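Local coordinates for protein cellulase, glycosyl hydrolase family 5, TPS linker, domain X (Spirochaeta thermophila, PDB 5E9P) that binds cellulose, probably its crystalline surface, and xylan through a jelly-roll type A carbohydrate-binding module of family 64 attached to a family 5 cellulase, at residues T50-N54 with V55-Q59. Sequence-based numbering, arbitrary orientation.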
loop_
_atom_site.group_PDB
_atom_site.type_symbol
_atom_site.label_atom_id
_atom_site.label_comp_id
_atom_site.label_asym_id
_atom_site.label_seq_id
_atom_site.Cartn_x
_atom_site.Cartn_y
_atom_site.Cartn_z
ATOM N N THR A 50 -2.847 -5.501 -8.136
ATOM C CA THR A 50 -2.933 -4.385 -9.060
ATOM C C THR A 50 -1.777 -3.431 -8.777
ATOM O O THR A 50 -1.412 -3.169 -7.642
ATOM C CB THR A 50 -4.282 -3.701 -8.914
ATOM O OG1 THR A 50 -5.310 -4.641 -9.228
ATOM C CG2 THR A 50 -4.388 -2.458 -9.807
ATOM N N ASP A 51 -1.230 -2.887 -9.863
ATOM C CA ASP A 51 -0.083 -1.966 -9.789
ATOM C C ASP A 51 -0.609 -0.564 -9.417
ATOM O O ASP A 51 -1.462 0.038 -10.129
ATOM C CB ASP A 51 0.595 -2.068 -11.190
ATOM C CG ASP A 51 1.915 -1.321 -11.278
ATOM O OD1 ASP A 51 2.070 -0.412 -10.504
ATOM O OD2 ASP A 51 2.652 -1.552 -12.238
ATOM N N TYR A 52 -0.140 -0.043 -8.289
ATOM C CA TYR A 52 -0.394 1.323 -7.793
ATOM C C TYR A 52 0.947 2.049 -7.595
ATOM O O TYR A 52 1.089 2.821 -6.660
ATOM C CB TYR A 52 -1.234 1.320 -6.531
ATOM C CG TYR A 52 -2.608 0.707 -6.705
ATOM C CD1 TYR A 52 -3.594 1.356 -7.399
ATOM C CD2 TYR A 52 -2.867 -0.548 -6.215
ATOM C CE1 TYR A 52 -4.868 0.716 -7.588
ATOM C CE2 TYR A 52 -4.044 -1.126 -6.378
ATOM C CZ TYR A 52 -5.022 -0.551 -7.047
ATOM O OH TYR A 52 -6.251 -1.186 -7.212
ATOM N N THR A 53 1.903 1.785 -8.463
ATOM C CA THR A 53 3.254 2.364 -8.276
ATOM C C THR A 53 3.236 3.843 -8.545
ATOM O O THR A 53 2.905 4.254 -9.705
ATOM C CB THR A 53 4.241 1.642 -9.193
ATOM O OG1 THR A 53 4.168 0.219 -9.004
ATOM C CG2 THR A 53 5.671 2.062 -8.931
ATOM N N ASN A 54 3.627 4.665 -7.596
ATOM C CA ASN A 54 3.818 6.091 -7.833
ATOM C C ASN A 54 2.547 6.790 -8.227
ATOM O O ASN A 54 2.538 7.641 -9.124
ATOM C CB ASN A 54 4.945 6.369 -8.815
ATOM C CG ASN A 54 6.225 5.727 -8.404
ATOM O OD1 ASN A 54 6.567 5.612 -7.229
ATOM N ND2 ASN A 54 7.005 5.300 -9.408
ATOM N N VAL A 55 1.452 6.507 -7.520
ATOM C CA VAL A 55 0.161 7.163 -7.736
ATOM C C VAL A 55 -0.473 7.559 -6.439
ATOM O O VAL A 55 -0.143 7.012 -5.346
ATOM C CB VAL A 55 -0.826 6.303 -8.517
ATOM C CG1 VAL A 55 -0.275 5.856 -9.824
ATOM C CG2 VAL A 55 -1.364 5.112 -7.678
ATOM N N TRP A 56 -1.443 8.435 -6.523
ATOM C CA TRP A 56 -2.424 8.660 -5.467
ATOM C C TRP A 56 -3.649 7.834 -5.779
ATOM O O TRP A 56 -4.169 7.959 -6.921
ATOM C CB TRP A 56 -2.831 10.158 -5.408
ATOM C CG TRP A 56 -3.615 10.571 -4.233
ATOM C CD1 TRP A 56 -3.125 11.328 -3.187
ATOM C CD2 TRP A 56 -5.045 10.460 -3.961
ATOM N NE1 TRP A 56 -4.102 11.664 -2.304
ATOM C CE2 TRP A 56 -5.292 11.148 -2.729
ATOM C CE3 TRP A 56 -6.107 9.840 -4.606
ATOM C CZ2 TRP A 56 -6.571 11.207 -2.147
ATOM C CZ3 TRP A 56 -7.395 9.916 -3.970
ATOM C CH2 TRP A 56 -7.544 10.601 -2.765
ATOM N N VAL A 57 -4.179 7.031 -4.879
ATOM C CA VAL A 57 -5.384 6.257 -5.100
ATOM C C VAL A 57 -6.171 6.195 -3.808
ATOM O O VAL A 57 -5.578 6.006 -2.718
ATOM C CB VAL A 57 -5.055 4.868 -5.681
ATOM C CG1 VAL A 57 -4.110 4.056 -4.773
ATOM C CG2 VAL A 57 -6.312 4.069 -5.977
ATOM N N ALA A 58 -7.491 6.305 -3.866
ATOM C CA ALA A 58 -8.278 6.177 -2.651
ATOM C C ALA A 58 -8.337 4.686 -2.237
ATOM O O ALA A 58 -8.524 3.814 -3.092
ATOM C CB ALA A 58 -9.691 6.700 -2.859
ATOM N N GLN A 59 -8.257 4.431 -0.938
ATOM C CA GLN A 59 -8.295 3.037 -0.450
ATOM C C GLN A 59 -9.596 2.340 -0.903
ATOM O O GLN A 59 -9.556 1.156 -1.194
ATOM C CB GLN A 59 -8.169 3.016 1.034
ATOM C CG GLN A 59 -6.748 3.312 1.494
ATOM C CD GLN A 59 -6.654 3.580 2.968
ATOM O OE1 GLN A 59 -7.437 3.064 3.779
ATOM N NE2 GLN A 59 -5.680 4.410 3.355
HETATM O O HOH W 1 0.666 4.509 -4.515
#
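Y52 turns its ring to V57, and the two side chains cross at about a right angle. Y52 CD1 lies 3.8 Å from V57 CG1, and V57 CG2 is 4.0 Å from Y52 CE1; both methyls lie on the same side of the ring plane, CG1 obliquely. V55 comes in at the ring edge, its CG2 4.0 Å from Y52 CB and 3.5 Å from Y52 O. V57 CB is directed at the tyrosine, and chi1 58° sets CG1 between backbone N and carbonyl carbon, nearest Y52 CD1. The backbone behind them makes a type II beta turn from Y52 to V55, within the loop from edge strand 50-51 of one jelly-roll sheet to edge strand 56-58 of the other. Upstream, in one of its two conformers, D51 OD1 accepts from T53 N at 3.0 Å, nearly along its C-O axis, an Asx turn, and from T53 OG1 at 2.7 Å, from above the carboxylate plane. T53 OG1 also bonds to L45 N, tying the loop to strand 44-47. N54 OD1 accepts from L42 N, and N54 N bonds to S39 OG. Direct side-chain contacts across the turn are thus apolar; its polar link is a single water donating hydrogen bonds to Y52 O and V55 O, 2.8 Å from each.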